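Cytolethal distending toxin protein B (Haemophilus ducreyi, PDB 1SR4) probably acts as the catalytic, DNase I-like nuclease subunit of a three-chain bacterial genotoxin, damaging the DNA of host cells and arresting their cell cycle. Local coordinates at residues Ser47-Ala52 against Val82-Ser87; Asp146-Ile151 against Phe178-Ala183. One frame throughout, in Å; residues are numbered along the deposited sequence.

Contact 1 of 2, residues Ser47-Ala52 against Val82-Ser87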
loop_
_atom_site.group_PDB
_atom_site.type_symbol
_atom_site.label_atom_id
_atom_site.label_comp_id
_atom_site.label_asym_id
_atom_site.label_seq_id
_atom_site.Cartn_x
_atom_site.Cartn_y
_atom_site.Cartn_z
ATOM N N SER B 47 -12.383 5.353 -10.593
ATOM C CA SER B 47 -11.892 6.375 -11.520
ATOM C C SER B 47 -10.375 6.465 -11.380
ATOM O O SER B 47 -9.825 6.154 -10.314
ATOM C CB SER B 47 -12.478 7.757 -11.173
ATOM O OG SER B 47 -13.858 7.832 -11.473
ATOM N N LEU B 48 -9.687 6.894 -12.434
ATOM C CA LEU B 48 -8.227 7.027 -12.335
ATOM C C LEU B 48 -7.913 8.270 -11.525
ATOM O O LEU B 48 -8.809 9.062 -11.238
ATOM C CB LEU B 48 -7.595 7.163 -13.726
ATOM C CG LEU B 48 -7.636 5.922 -14.624
ATOM C CD1 LEU B 48 -6.812 6.161 -15.898
ATOM C CD2 LEU B 48 -7.062 4.731 -13.855
ATOM N N PRO B 49 -6.636 8.458 -11.127
ATOM C CA PRO B 49 -6.293 9.657 -10.355
ATOM C C PRO B 49 -6.743 10.849 -11.204
ATOM O O PRO B 49 -6.639 10.796 -12.432
ATOM C CB PRO B 49 -4.771 9.570 -10.256
ATOM C CG PRO B 49 -4.527 8.063 -10.228
ATOM C CD PRO B 49 -5.461 7.579 -11.305
ATOM N N SER B 50 -7.232 11.916 -10.578
ATOM C CA SER B 50 -7.697 13.063 -11.360
ATOM C C SER B 50 -6.583 13.699 -12.190
ATOM O O SER B 50 -6.857 14.303 -13.214
ATOM C CB SER B 50 -8.327 14.128 -10.448
ATOM O OG SER B 50 -7.361 14.634 -9.544
ATOM N N SER B 51 -5.326 13.554 -11.774
ATOM C CA SER B 51 -4.246 14.158 -12.552
ATOM C C SER B 51 -3.746 13.292 -13.717
ATOM O O SER B 51 -2.876 13.723 -14.486
ATOM C CB SER B 51 -3.069 14.524 -11.645
ATOM O OG SER B 51 -2.405 13.358 -11.231
ATOM N N ALA B 52 -4.276 12.077 -13.859
ATOM C CA ALA B 52 -3.857 11.215 -14.972
ATOM C C ALA B 52 -4.308 11.823 -16.300
ATOM O O ALA B 52 -5.413 12.364 -16.414
ATOM C CB ALA B 52 -4.439 9.803 -14.831
ATOM N N VAL B 82 4.506 7.258 -14.830
ATOM C CA VAL B 82 4.113 5.875 -15.053
ATOM C C VAL B 82 2.969 5.901 -16.056
ATOM O O VAL B 82 2.281 6.919 -16.206
ATOM C CB VAL B 82 3.611 5.143 -13.777
ATOM C CG1 VAL B 82 4.786 4.931 -12.804
ATOM C CG2 VAL B 82 2.463 5.916 -13.131
ATOM N N TYR B 83 2.787 4.791 -16.760
ATOM C CA TYR B 83 1.692 4.666 -17.701
ATOM C C TYR B 83 0.591 3.911 -16.963
ATOM O O TYR B 83 0.878 3.113 -16.066
ATOM C CB TYR B 83 2.114 3.818 -18.906
ATOM C CG TYR B 83 3.059 4.501 -19.850
ATOM C CD1 TYR B 83 2.584 5.347 -20.860
ATOM C CD2 TYR B 83 4.436 4.304 -19.741
ATOM C CE1 TYR B 83 3.462 5.974 -21.739
ATOM C CE2 TYR B 83 5.327 4.933 -20.616
ATOM C CZ TYR B 83 4.838 5.763 -21.604
ATOM O OH TYR B 83 5.729 6.405 -22.437
ATOM N N ILE B 84 -0.660 4.174 -17.315
ATOM C CA ILE B 84 -1.753 3.408 -16.728
ATOM C C ILE B 84 -2.617 2.902 -17.876
ATOM O O ILE B 84 -3.051 3.697 -18.706
ATOM C CB ILE B 84 -2.703 4.224 -15.805
ATOM C CG1 ILE B 84 -1.928 4.899 -14.660
ATOM C CG2 ILE B 84 -3.768 3.257 -15.214
ATOM C CD1 ILE B 84 -2.804 5.812 -13.750
ATOM N N TYR B 85 -2.854 1.589 -17.928
ATOM C CA TYR B 85 -3.719 0.990 -18.956
ATOM C C TYR B 85 -5.008 0.701 -18.189
ATOM O O TYR B 85 -5.032 -0.075 -17.234
ATOM C CB TYR B 85 -3.058 -0.252 -19.524
ATOM C CG TYR B 85 -1.821 0.141 -20.287
ATOM C CD1 TYR B 85 -1.920 0.637 -21.593
ATOM C CD2 TYR B 85 -0.570 0.166 -19.662
ATOM C CE1 TYR B 85 -0.806 1.161 -22.254
ATOM C CE2 TYR B 85 0.552 0.686 -20.317
ATOM C CZ TYR B 85 0.423 1.190 -21.614
ATOM O OH TYR B 85 1.514 1.776 -22.249
ATOM N N TYR B 86 -6.068 1.370 -18.613
ATOM C CA TYR B 86 -7.352 1.353 -17.920
ATOM C C TYR B 86 -8.507 0.744 -18.714
ATOM O O TYR B 86 -8.768 1.133 -19.853
ATOM C CB TYR B 86 -7.635 2.816 -17.559
ATOM C CG TYR B 86 -8.926 3.155 -16.849
ATOM C CD1 TYR B 86 -9.241 2.593 -15.610
ATOM C CD2 TYR B 86 -9.763 4.155 -17.354
ATOM C CE1 TYR B 86 -10.354 3.026 -14.880
ATOM C CE2 TYR B 86 -10.884 4.600 -16.629
ATOM C CZ TYR B 86 -11.167 4.031 -15.391
ATOM O OH TYR B 86 -12.252 4.485 -14.665
ATOM N N SER B 87 -9.193 -0.209 -18.104
ATOM C CA SER B 87 -10.330 -0.852 -18.736
ATOM C C SER B 87 -11.544 -0.508 -17.879
ATOM O O SER B 87 -11.752 -1.087 -16.816
ATOM C CB SER B 87 -10.114 -2.360 -18.790
ATOM O OG SER B 87 -11.280 -3.001 -19.270
#
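The phenol oxygen of Tyr86 donates a hydrogen bond to the carbonyl oxygen of Gly46, and Tyr86 OH lies 3.7 Å from CA of Ser47. The ring is thereby held at both ends, by the strand at CB and by the backbone just before Leu48 at the hydroxyl. Tyr86 carries CG anti to its nitrogen (chi1 179°), and the side chain extends from the strand toward the loop.

Leu48 lies over one face of this ring in a CH-pi contact: its CG stands 3.7 Å from the centroid of the Tyr86 ring, 7° off the normal. Both methyls lie over this same face, spread across its inner half. Leu48 CD1 rests over CB and CG of Tyr86, while Leu48 CD2 comes to 3.5 Å from CD1 of Tyr86, and the two side chains run past one another in opposite directions. That same Leu48 CD2 turns its other flank to Ile84, meeting CG2 at 3.9 Å, and so fits between two residues on one face of the strand.

Farther along, CD1 of Ile84 reaches 4.0 Å from CD of Pro49. A type I beta turn, closed by Ala52 N to Pro49 O, brings CB of Ala52 to the same Ile84 methyl. No hydrogen bond joins the segments.

This structural packing lays the loop between strands 39-43 and 53-54 against the larger sheet of the DNase I-like fold, in which strand 81-87 lies between strands 67-72 and 98-102. Tyr69 and Trp71, Ala99 and Val101, and Trp23 of helix 20-31 add to the apolar surroundings of Leu48, Pro49 and Ile84.

Contact 2 of 2, residues Asp146-Ile151 against Phe178-Ala183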
loop_
_atom_site.group_PDB
_atom_site.type_symbol
_atom_site.label_atom_id
_atom_site.label_comp_id
_atom_site.label_asym_id
_atom_site.label_seq_id
_atom_site.Cartn_x
_atom_site.Cartn_y
_atom_site.Cartn_z
ATOM N N ASP B 146 -15.008 -18.708 -12.932
ATOM C CA ASP B 146 -14.586 -18.408 -14.292
ATOM C C ASP B 146 -13.076 -18.526 -14.480
ATOM O O ASP B 146 -12.579 -18.454 -15.607
ATOM C CB ASP B 146 -15.025 -16.978 -14.651
ATOM C CG ASP B 146 -14.496 -15.922 -13.656
ATOM O OD1 ASP B 146 -14.440 -16.198 -12.440
ATOM O OD2 ASP B 146 -14.159 -14.803 -14.088
ATOM N N ALA B 147 -12.346 -18.728 -13.388
ATOM C CA ALA B 147 -10.884 -18.766 -13.439
ATOM C C ALA B 147 -10.199 -19.828 -14.300
ATOM O O ALA B 147 -9.217 -19.539 -14.988
ATOM C CB ALA B 147 -10.338 -18.826 -12.017
ATOM N N VAL B 148 -10.696 -21.056 -14.268
ATOM C CA VAL B 148 -10.058 -22.099 -15.055
ATOM C C VAL B 148 -10.134 -21.852 -16.559
ATOM O O VAL B 148 -9.115 -21.976 -17.253
ATOM C CB VAL B 148 -10.638 -23.498 -14.710
ATOM C CG1 VAL B 148 -10.197 -24.523 -15.755
ATOM C CG2 VAL B 148 -10.146 -23.926 -13.325
ATOM N N SER B 149 -11.319 -21.509 -17.078
ATOM C CA SER B 149 -11.430 -21.252 -18.519
ATOM C C SER B 149 -10.702 -19.964 -18.900
ATOM O O SER B 149 -10.216 -19.826 -20.024
ATOM C CB SER B 149 -12.904 -21.210 -18.988
ATOM O OG SER B 149 -13.627 -20.127 -18.453
ATOM N N LEU B 150 -10.600 -19.025 -17.966
ATOM C CA LEU B 150 -9.879 -17.779 -18.244
ATOM C C LEU B 150 -8.393 -18.121 -18.447
ATOM O O LEU B 150 -7.781 -17.695 -19.423
ATOM C CB LEU B 150 -10.035 -16.783 -17.087
ATOM C CG LEU B 150 -9.456 -15.377 -17.308
ATOM C CD1 LEU B 150 -10.109 -14.743 -18.524
ATOM C CD2 LEU B 150 -9.693 -14.508 -16.071
ATOM N N ILE B 151 -7.827 -18.902 -17.531
ATOM C CA ILE B 151 -6.425 -19.315 -17.617
ATOM C C ILE B 151 -6.201 -20.145 -18.898
ATOM O O ILE B 151 -5.228 -19.931 -19.626
ATOM C CB ILE B 151 -6.015 -20.173 -16.376
ATOM C CG1 ILE B 151 -6.199 -19.360 -15.083
ATOM C CG2 ILE B 151 -4.563 -20.661 -16.517
ATOM C CD1 ILE B 151 -5.514 -18.042 -15.100
ATOM N N PHE B 178 -8.330 -13.729 -7.521
ATOM C CA PHE B 178 -8.901 -14.973 -8.027
ATOM C C PHE B 178 -10.133 -15.422 -7.264
ATOM O O PHE B 178 -10.869 -16.295 -7.717
ATOM C CB PHE B 178 -7.844 -16.082 -8.013
ATOM C CG PHE B 178 -6.840 -15.954 -9.120
ATOM C CD1 PHE B 178 -7.074 -16.547 -10.353
ATOM C CD2 PHE B 178 -5.670 -15.218 -8.940
ATOM C CE1 PHE B 178 -6.162 -16.419 -11.399
ATOM C CE2 PHE B 178 -4.752 -15.082 -9.980
ATOM C CZ PHE B 178 -5.001 -15.689 -11.214
ATOM N N ASN B 179 -10.353 -14.829 -6.099
ATOM C CA ASN B 179 -11.518 -15.154 -5.303
ATOM C C ASN B 179 -11.675 -16.627 -4.940
ATOM O O ASN B 179 -12.789 -17.118 -4.831
ATOM C CB ASN B 179 -12.795 -14.641 -5.997
ATOM C CG ASN B 179 -13.207 -13.263 -5.496
ATOM O OD1 ASN B 179 -13.186 -13.022 -4.297
ATOM N ND2 ASN B 179 -13.590 -12.361 -6.405
ATOM N N ARG B 180 -10.561 -17.322 -4.749
ATOM C CA ARG B 180 -10.581 -18.733 -4.344
ATOM C C ARG B 180 -9.176 -19.051 -3.868
ATOM O O ARG B 180 -8.221 -18.385 -4.265
ATOM C CB ARG B 180 -10.972 -19.650 -5.512
ATOM C CG ARG B 180 -10.024 -19.570 -6.710
ATOM C CD ARG B 180 -10.689 -20.080 -7.979
ATOM N NE ARG B 180 -10.916 -21.522 -7.947
ATOM C CZ ARG B 180 -11.423 -22.203 -8.970
ATOM N NH1 ARG B 180 -11.756 -21.570 -10.090
ATOM N NH2 ARG B 180 -11.585 -23.513 -8.884
ATOM N N ALA B 181 -9.042 -20.052 -3.009
ATOM C CA ALA B 181 -7.743 -20.420 -2.480
ATOM C C ALA B 181 -6.813 -20.926 -3.573
ATOM O O ALA B 181 -7.250 -21.508 -4.565
ATOM C CB ALA B 181 -7.914 -21.481 -1.400
ATOM N N PRO B 182 -5.509 -20.698 -3.414
ATOM C CA PRO B 182 -4.560 -21.164 -4.432
ATOM C C PRO B 182 -4.669 -22.681 -4.680
ATOM O O PRO B 182 -4.613 -23.137 -5.823
ATOM C CB PRO B 182 -3.207 -20.770 -3.848
ATOM C CG PRO B 182 -3.524 -19.532 -3.063
ATOM C CD PRO B 182 -4.850 -19.847 -2.409
ATOM N N ALA B 183 -4.812 -23.458 -3.608
ATOM C CA ALA B 183 -4.913 -24.912 -3.743
ATOM C C ALA B 183 -6.205 -25.319 -4.439
ATOM O O ALA B 183 -6.238 -26.310 -5.167
ATOM C CB ALA B 183 -4.833 -25.591 -2.364
HETATM O O HOH W 1 -12.935 -22.422 -12.654
#
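Apolar packing reinforced by a bridging water joins Ala147, Val148 and Ile151, in the early part of helix 147-159, to Phe178 and Arg180 in the loop that leads from strand 171-175 to helix 182-189. Phe178 and Asn179 end the Gly-Asp-Phe-Asn sequence, a signature of DNase I-like enzymes whose Asp and Asn belong to the active site in relatives.

Phe178 presents the edge of its ring to the helix. Two residues one turn apart receive it: CB of Ala147 lies 4.3 Å from CD1 of Phe178, and CD1 of Ile151 lies 4.1 Å from CE1 of Phe178, the Ile151 and Phe178 side chains crossing at about a right angle. Tyr217 stacks on the same ring, while Leu185, Val137 and Ile219 add to the packing.

Arg180 reaches the same alanine with its end. Its chain bends at chi3 (-69°), which carries the guanidinium to the helix, where NH1 comes 3.6 Å from CB of Ala147 and lies more loosely against CG2 of Val148. The group is held from several directions: NE donates to Asn184 OD1, and NH1 makes a weak hydrogen bond to Gly144 O. In the guanidinium plane, water 1 accepts from Arg180 NH1 at 2.9 Å. The same water accepts from Val148 N at 3.1 Å.

Two donors thus face each other, the positive guanidinium and a backbone N-H near the start of a helix, and the water oxygen serves both. This shared acceptor probably eases the approach of two donors, leaving direct touch between the segments to carbon surfaces and one arginine nitrogen.

Overall arrangement
From the N terminus the chain first reaches contact 1, where the loop after strand 39-43 meets strand 81-87, closing a loop of 29 intervening residues that includes strands 53-54 and 67-72. Only after this does contact 2 open, with 26 residues between its segments. The two loops therefore follow in series, neither nesting nor crossing. Contact 1 belongs to the eight-stranded sheet; contact 2 ties the start of helix 147-159 to the loop that follows strand 171-175 of the six-stranded sheet. Their centres are 27 Å apart, on opposite sides of the chain's centre, and their nearest atoms stay about 12 Å from each other, without touching.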